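Local coordinates for protein alpha-1,2-mannosidase (Bacteroides thetaiotaomicron, PDB 2WW2) that acts as a family GH92 alpha-mannosidase, probably hydrolysing alpha-1,2-mannosidic linkages, with inversion of configuration and calcium as cofactor, at residues L341-Y346 with L701-L706; M640-V645 with V662-P667; T334-H339 with P586-I591. All blocks are in the same frame, centred on the assembly; numbering follows the deposited sequence.

Contact 1 (L341-Y346 with L701-L706); sequences LFTLLY and LTHDEL
In the GH92 catalytic domain, two helices meet through Leu344 near the end of helix 338-345 and His703 and Leu706 on the short helix 703-707. The nearest CA atoms, of Leu344 and His703, are 7.6 Å apart, and the interval is filled by side chains plus the carbonyl oxygen of Thr343, which lies beside the edge of the His703 ring, near its plane. Leu344 divides its two methyls: CD2 lies 4.0 Å from Leu706 CD1, while CD1 reaches 4.1 Å from Leu706 CB and also rests obliquely against the His703 imidazole. The two leucines cross nearly at right angles, whereas Leu344 and His703 pass in opposite senses. With CG anti to the backbone N (chi1 179°), Leu344 sends its fork across the gap. Tyr652 of strand 651-654 adjoins Leu344 and Leu706 as well.

A capping box starts the shorter helix. Glu705 N donates to Thr702 OG1 (2.8 Å), and Thr702 N answers with a bond to Glu705 OE1, nearly straight at 168° but arriving from above the carboxylate plane. No hydrogen bond is assigned between the segments; apart from the Thr343 carbonyl at the imidazole edge, the attraction is probably chiefly dispersive among the leucines.

Contact 2 (M640-V645 with V662-P667); sequences MGFYPV and VTLHLP
Met640, the last residue of helix 632-640, meets Val662 and Leu664 of strand 661-665, and its side chain maps the contact atom by atom. At the root, Met640 CB lies 4.4 Å from Val662 CG2, a loose approach. The same methyl is 3.9 Å from Met640 O, a buried carbonyl oxygen for which the model offers no hydrogen-bond partner. Farther out, the sulphur is seated against the whole branched end of Leu664: Met640 SD is 3.8 Å from Leu664 CD2, with CG and CD1 of that leucine scarcely more distant. The chain then bends at its last torsion (chi3 -59°), which turns CE away from Leu664, towards Leu341 of helix 338-345 and the Phe642 ring; Met640 CE ends 4.0 Å from Phe642 CZ.

Phe642 closes the group from the strand side. Its CZ meets Leu664 CD2 at 3.9 Å, an edge contact in the ring plane, with nothing stacked over a face in this pair. Leu664 CD2 thus touches sulphur and ring edge at once, the two lying side by side before it. Between the two residues of this wall, Gly641 leaves the helix with positive phi (118°), a conformation that glycine readily adopts. Val662 and Leu664, two positions apart on an extended strand, both direct their CB atoms at this wall. Leu344 of helix 338-345 also touches Phe642 and Leu664.

Within the GH92 catalytic domain, the C-terminal end of helix 632-640 and the edge strand 642-643 of a three-stranded antiparallel sheet thus pack by apolar side chains on strand 661-665 of the six-stranded mixed sheet.

Contact 3 (T334-H339 with P586-I591); sequences TFRAVH and PVQHAI
Arg336 and Gln588 meet inside the catalytic domain, whose helices form the (alpha/alpha)6 barrel known for family GH92; here a turn just before helix 338-345 faces the loop between helices 565-577 and 600-613. The first shell is built on one oxygen. Gln588 OE1 lies 3.4 Å from Arg336 CD and 3.8 Å from Arg336 CB, so the amide reaches the aliphatic arm of the arginine rather than its charged end. The two side chains cross at about a right angle, and the guanidinium and amide planes are 79° apart. No hydrogen bond is formed between them; partial charge on the carbonyl oxygen probably favours the nearby methylenes, which the guanidinium would polarise. A looser approach brings Arg336 NH1 within 4.3 Å of Pro586 N.

The next shell explains why each group stands where it does. Gln588 occupies the second position of a type I beta turn from Val587 to Ala590, closed by a bond from Ala590 N to Val587 O (3.0 Å), and its amide NE2 is held by Gly583 O, which fixes the rotation that presents OE1 to the arginine. Its backbone oxygen takes a bond from Trp634 NE1.

Arg336 is extended from CG to NE, and its polar end turns elsewhere: NE bonds to Trp332 O, NH2 forms a salt bridge with Glu450, and the Trp332 ring adds a cation-pi interaction. The buried charge is probably compensated by Glu450, with Trp332 O and the Trp332 ring adding to its hold. Directly before it in sequence, Phe335 folds back on the arginine, its CE2 sitting 3.4 Å above the guanidinium plane, over the centre of the group.

Contacts 1 and 3 both use helix 338-345, contact 3 just before its start and contact 1 near its end, their centres about 15 Å apart; contact 2 packs against it. Contacts 1 and 2, with centres only about 7 Å apart, share one hydrophobic region. Leu706 CD1 lies 3.8 Å from Phe642 CE1, and Leu345 CD2 approaches Leu666 CD2 at 3.7 Å. Contact 2 packs on contact 3 through Tyr643, whose OH is 3.9 Å from Ala337 CB and 4.0 Å from Gln588 OE1. Contact 3 is the one built on polar groups, and its Gln588 side chain is about 12 Å from a bound sodium ion.

Contact 1 (L341-Y346 with L701-L706)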
# COMPACT_ATOMS: atom_id res chain seq x y z
N LEU A 341 8.45 -3.48 35.02
CA LEU A 341 9.00 -4.81 35.30
C LEU A 341 9.96 -4.74 36.50
O LEU A 341 9.93 -5.62 37.37
CB LEU A 341 9.71 -5.41 34.07
CG LEU A 341 10.10 -6.89 34.22
CD1 LEU A 341 8.87 -7.79 34.26
CD2 LEU A 341 11.09 -7.40 33.11
N PHE A 342 10.81 -3.72 36.56
CA PHE A 342 11.70 -3.57 37.71
C PHE A 342 10.89 -3.44 39.01
O PHE A 342 11.21 -4.09 40.01
CB PHE A 342 12.67 -2.36 37.59
CG PHE A 342 13.57 -2.41 36.37
CD1 PHE A 342 13.94 -3.63 35.77
CD2 PHE A 342 14.07 -1.22 35.82
CE1 PHE A 342 14.78 -3.65 34.64
CE2 PHE A 342 14.89 -1.24 34.68
CZ PHE A 342 15.24 -2.46 34.09
N THR A 343 9.85 -2.62 39.02
CA THR A 343 9.11 -2.43 40.28
C THR A 343 8.56 -3.74 40.79
O THR A 343 8.32 -3.88 41.99
CB THR A 343 7.92 -1.42 40.15
OG1 THR A 343 6.95 -1.95 39.23
CG2 THR A 343 8.40 -0.05 39.65
N LEU A 344 8.33 -4.70 39.90
CA LEU A 344 7.71 -5.97 40.29
C LEU A 344 8.77 -7.01 40.67
O LEU A 344 8.75 -7.55 41.78
CB LEU A 344 6.86 -6.53 39.13
CG LEU A 344 6.15 -7.88 39.36
CD1 LEU A 344 5.29 -7.82 40.62
CD2 LEU A 344 5.32 -8.28 38.12
N LEU A 345 9.69 -7.27 39.74
CA LEU A 345 10.65 -8.36 39.90
C LEU A 345 12.04 -7.93 40.42
O LEU A 345 12.78 -8.76 40.96
CB LEU A 345 10.81 -9.09 38.59
CG LEU A 345 9.67 -10.04 38.19
CD1 LEU A 345 9.91 -10.50 36.77
CD2 LEU A 345 9.61 -11.25 39.11
N TYR A 346 12.38 -6.65 40.24
CA TYR A 346 13.69 -6.12 40.63
C TYR A 346 13.55 -4.79 41.37
O TYR A 346 14.17 -3.79 41.00
CB TYR A 346 14.58 -5.96 39.38
CG TYR A 346 14.57 -7.20 38.50
CD1 TYR A 346 15.43 -8.27 38.77
CD2 TYR A 346 13.69 -7.32 37.43
CE1 TYR A 346 15.41 -9.43 37.98
CE2 TYR A 346 13.66 -8.48 36.63
CZ TYR A 346 14.54 -9.52 36.92
OH TYR A 346 14.54 -10.67 36.15
N LEU A 701 -4.94 -7.88 37.52
CA LEU A 701 -4.40 -8.22 38.84
C LEU A 701 -3.83 -6.95 39.46
O LEU A 701 -3.26 -6.13 38.74
CB LEU A 701 -3.25 -9.22 38.68
CG LEU A 701 -3.57 -10.67 38.32
CD1 LEU A 701 -2.28 -11.43 38.00
CD2 LEU A 701 -4.32 -11.35 39.46
N THR A 702 -3.96 -6.79 40.77
CA THR A 702 -3.30 -5.65 41.42
C THR A 702 -1.85 -6.01 41.70
O THR A 702 -1.51 -7.19 41.78
CB THR A 702 -3.96 -5.26 42.76
OG1 THR A 702 -3.76 -6.29 43.73
CG2 THR A 702 -5.47 -5.02 42.57
N HIS A 703 -1.00 -5.00 41.85
CA HIS A 703 0.38 -5.23 42.29
C HIS A 703 0.41 -5.98 43.62
O HIS A 703 1.19 -6.91 43.80
CB HIS A 703 1.14 -3.92 42.41
CG HIS A 703 2.62 -4.09 42.52
ND1 HIS A 703 3.30 -3.97 43.72
CD2 HIS A 703 3.55 -4.37 41.58
CE1 HIS A 703 4.60 -4.16 43.51
NE2 HIS A 703 4.77 -4.41 42.22
N ASP A 704 -0.47 -5.60 44.55
CA ASP A 704 -0.53 -6.29 45.86
C ASP A 704 -0.89 -7.75 45.72
O ASP A 704 -0.33 -8.61 46.41
CB ASP A 704 -1.52 -5.60 46.79
CG ASP A 704 -0.91 -4.37 47.44
OD1 ASP A 704 0.30 -4.13 47.24
OD2 ASP A 704 -1.64 -3.64 48.14
N GLU A 705 -1.82 -8.05 44.82
CA GLU A 705 -2.16 -9.46 44.57
C GLU A 705 -0.94 -10.27 44.15
O GLU A 705 -0.76 -11.39 44.59
CB GLU A 705 -3.29 -9.59 43.55
CG GLU A 705 -4.66 -9.43 44.20
CD GLU A 705 -5.78 -9.21 43.20
OE1 GLU A 705 -5.51 -8.92 42.02
OE2 GLU A 705 -6.94 -9.34 43.62
N LEU A 706 -0.12 -9.71 43.27
CA LEU A 706 1.12 -10.37 42.86
C LEU A 706 2.13 -10.50 44.01
O LEU A 706 2.62 -11.60 44.31
CB LEU A 706 1.77 -9.61 41.69
CG LEU A 706 1.05 -9.75 40.34
CD1 LEU A 706 1.57 -8.74 39.32
CD2 LEU A 706 1.17 -11.17 39.82

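Contact 2 (M640-V645 with V662-P667)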
# COMPACT_ATOMS: atom_id res chain seq x y z
N MET A 640 4.12 -13.66 30.42
CA MET A 640 3.69 -14.00 31.79
C MET A 640 2.17 -13.96 31.90
O MET A 640 1.58 -14.61 32.77
CB MET A 640 4.33 -13.03 32.81
CG MET A 640 5.85 -13.22 33.00
SD MET A 640 6.50 -12.31 34.43
CE MET A 640 6.07 -10.61 34.08
N GLY A 641 1.52 -13.15 31.08
CA GLY A 641 0.06 -13.14 31.11
C GLY A 641 -0.61 -11.83 31.48
O GLY A 641 -1.85 -11.78 31.56
N PHE A 642 0.18 -10.78 31.70
CA PHE A 642 -0.38 -9.50 32.20
C PHE A 642 0.55 -8.34 31.89
O PHE A 642 1.73 -8.54 31.64
CB PHE A 642 -0.68 -9.56 33.72
CG PHE A 642 0.48 -10.04 34.56
CD1 PHE A 642 1.45 -9.15 35.01
CD2 PHE A 642 0.59 -11.39 34.89
CE1 PHE A 642 2.52 -9.59 35.76
CE2 PHE A 642 1.67 -11.85 35.65
CZ PHE A 642 2.64 -10.95 36.09
N TYR A 643 0.00 -7.12 31.86
CA TYR A 643 0.75 -5.97 31.36
C TYR A 643 0.33 -4.68 32.05
O TYR A 643 -0.86 -4.48 32.30
CB TYR A 643 0.50 -5.83 29.84
CG TYR A 643 1.32 -4.77 29.17
CD1 TYR A 643 2.61 -5.04 28.71
CD2 TYR A 643 0.81 -3.49 28.97
CE1 TYR A 643 3.37 -4.06 28.06
CE2 TYR A 643 1.58 -2.50 28.32
CZ TYR A 643 2.85 -2.80 27.88
OH TYR A 643 3.61 -1.82 27.25
N PRO A 644 1.30 -3.81 32.37
CA PRO A 644 1.05 -2.54 33.06
C PRO A 644 0.56 -1.49 32.06
O PRO A 644 1.34 -0.64 31.63
CB PRO A 644 2.43 -2.15 33.61
CG PRO A 644 3.38 -2.71 32.59
CD PRO A 644 2.75 -4.07 32.21
N VAL A 645 -0.71 -1.55 31.70
CA VAL A 645 -1.28 -0.56 30.77
C VAL A 645 -1.05 0.89 31.22
O VAL A 645 -0.71 1.76 30.41
CB VAL A 645 -2.77 -0.84 30.57
CG1 VAL A 645 -3.45 0.30 29.78
CG2 VAL A 645 -2.94 -2.19 29.83
N VAL A 662 4.47 -20.00 34.67
CA VAL A 662 5.55 -19.09 35.03
C VAL A 662 5.45 -18.90 36.54
O VAL A 662 4.36 -18.84 37.10
CB VAL A 662 5.49 -17.69 34.34
CG1 VAL A 662 6.08 -17.73 32.95
CG2 VAL A 662 4.07 -17.16 34.33
N THR A 663 6.62 -18.82 37.18
CA THR A 663 6.70 -18.57 38.61
C THR A 663 7.55 -17.33 38.82
O THR A 663 8.69 -17.25 38.37
CB THR A 663 7.37 -19.75 39.33
OG1 THR A 663 6.59 -20.93 39.11
CG2 THR A 663 7.45 -19.49 40.83
N LEU A 664 6.96 -16.33 39.47
CA LEU A 664 7.66 -15.11 39.77
C LEU A 664 8.17 -15.19 41.21
O LEU A 664 7.38 -15.39 42.15
CB LEU A 664 6.72 -13.91 39.59
CG LEU A 664 6.33 -13.50 38.17
CD1 LEU A 664 5.30 -14.48 37.54
CD2 LEU A 664 5.75 -12.10 38.20
N HIS A 665 9.48 -15.04 41.38
CA HIS A 665 10.12 -15.08 42.69
C HIS A 665 10.27 -13.67 43.18
O HIS A 665 11.17 -12.93 42.75
CB HIS A 665 11.46 -15.81 42.60
CG HIS A 665 11.31 -17.26 42.28
ND1 HIS A 665 10.67 -18.14 43.12
CD2 HIS A 665 11.67 -17.97 41.18
CE1 HIS A 665 10.65 -19.34 42.57
NE2 HIS A 665 11.25 -19.27 41.39
N LEU A 666 9.36 -13.29 44.06
CA LEU A 666 9.25 -11.92 44.54
C LEU A 666 9.93 -11.73 45.89
O LEU A 666 10.40 -12.70 46.50
CB LEU A 666 7.77 -11.52 44.58
CG LEU A 666 7.10 -11.68 43.21
CD1 LEU A 666 5.59 -11.57 43.28
CD2 LEU A 666 7.64 -10.68 42.19
N PRO A 667 10.03 -10.48 46.34
CA PRO A 667 10.68 -10.21 47.62
C PRO A 667 10.05 -10.96 48.80
O PRO A 667 8.87 -11.29 48.78
CB PRO A 667 10.50 -8.70 47.80
CG PRO A 667 10.52 -8.17 46.36
CD PRO A 667 9.73 -9.24 45.59

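Contact 3 (T334-H339 with P586-I591)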
# COMPACT_ATOMS: atom_id res chain seq x y z
N THR A 334 11.05 3.79 28.20
CA THR A 334 11.17 2.78 29.26
C THR A 334 10.13 2.89 30.40
O THR A 334 10.03 1.98 31.20
CB THR A 334 12.60 2.76 29.85
OG1 THR A 334 12.90 4.03 30.44
CG2 THR A 334 13.63 2.44 28.73
N PHE A 335 9.36 3.97 30.48
CA PHE A 335 8.34 4.05 31.54
C PHE A 335 7.21 3.04 31.31
O PHE A 335 6.53 2.64 32.25
CB PHE A 335 7.73 5.46 31.64
CG PHE A 335 6.53 5.70 30.72
CD1 PHE A 335 5.26 5.27 31.09
CD2 PHE A 335 6.67 6.40 29.53
CE1 PHE A 335 4.15 5.50 30.25
CE2 PHE A 335 5.57 6.65 28.70
CZ PHE A 335 4.31 6.18 29.05
N ARG A 336 7.02 2.64 30.06
CA ARG A 336 5.84 1.87 29.66
C ARG A 336 5.84 0.45 30.23
O ARG A 336 4.80 -0.05 30.69
CB ARG A 336 5.68 1.84 28.12
CG ARG A 336 5.49 3.27 27.51
CD ARG A 336 5.70 3.39 25.99
NE ARG A 336 6.01 4.78 25.64
CZ ARG A 336 5.10 5.72 25.37
NH1 ARG A 336 3.81 5.41 25.41
NH2 ARG A 336 5.47 6.96 25.08
N ALA A 337 6.99 -0.22 30.20
CA ALA A 337 7.02 -1.62 30.66
C ALA A 337 8.33 -2.01 31.34
O ALA A 337 8.34 -2.87 32.21
CB ALA A 337 6.74 -2.57 29.48
N VAL A 338 9.44 -1.41 30.92
CA VAL A 338 10.76 -1.77 31.47
C VAL A 338 10.82 -1.43 32.98
O VAL A 338 11.12 -2.28 33.83
CB VAL A 338 11.92 -1.07 30.69
CG1 VAL A 338 13.23 -1.19 31.46
CG2 VAL A 338 12.08 -1.69 29.27
N HIS A 339 10.56 -0.18 33.33
CA HIS A 339 10.60 0.16 34.75
C HIS A 339 9.50 -0.51 35.56
O HIS A 339 9.75 -0.93 36.68
CB HIS A 339 10.67 1.68 34.95
CG HIS A 339 12.01 2.23 34.61
ND1 HIS A 339 13.08 2.15 35.48
CD2 HIS A 339 12.50 2.75 33.45
CE1 HIS A 339 14.16 2.66 34.89
NE2 HIS A 339 13.83 3.03 33.67
N PRO A 586 2.78 4.76 21.27
CA PRO A 586 1.44 5.05 21.76
C PRO A 586 0.42 3.92 21.56
O PRO A 586 -0.68 4.03 22.09
CB PRO A 586 1.03 6.29 20.94
CG PRO A 586 1.91 6.23 19.71
CD PRO A 586 3.21 5.71 20.23
N VAL A 587 0.74 2.88 20.80
CA VAL A 587 -0.18 1.74 20.71
C VAL A 587 0.37 0.44 21.33
O VAL A 587 -0.25 -0.60 21.18
CB VAL A 587 -0.69 1.46 19.27
CG1 VAL A 587 -1.57 2.61 18.80
CG2 VAL A 587 0.46 1.21 18.32
N GLN A 588 1.50 0.50 22.04
CA GLN A 588 2.04 -0.71 22.70
C GLN A 588 1.01 -1.38 23.64
O GLN A 588 0.98 -2.59 23.77
CB GLN A 588 3.32 -0.39 23.49
CG GLN A 588 4.54 -0.21 22.60
CD GLN A 588 5.79 0.23 23.37
OE1 GLN A 588 5.78 0.28 24.61
NE2 GLN A 588 6.86 0.53 22.65
N HIS A 589 0.19 -0.57 24.29
CA HIS A 589 -0.81 -1.07 25.24
C HIS A 589 -2.13 -1.46 24.57
O HIS A 589 -3.00 -2.03 25.21
CB HIS A 589 -1.12 0.03 26.26
CG HIS A 589 -1.93 1.15 25.68
ND1 HIS A 589 -1.40 2.06 24.79
CD2 HIS A 589 -3.23 1.49 25.84
CE1 HIS A 589 -2.34 2.92 24.43
NE2 HIS A 589 -3.46 2.59 25.05
N ALA A 590 -2.29 -1.14 23.29
CA ALA A 590 -3.64 -1.13 22.70
C ALA A 590 -4.33 -2.50 22.65
O ALA A 590 -5.54 -2.59 22.81
CB ALA A 590 -3.63 -0.47 21.32
N ILE A 591 -3.56 -3.56 22.43
CA ILE A 591 -4.18 -4.89 22.42
C ILE A 591 -4.90 -5.21 23.73
O ILE A 591 -5.88 -5.96 23.74
CB ILE A 591 -3.17 -6.01 22.12
CG1 ILE A 591 -2.84 -5.99 20.64
CG2 ILE A 591 -3.79 -7.36 22.44
CD1 ILE A 591 -1.88 -7.12 20.21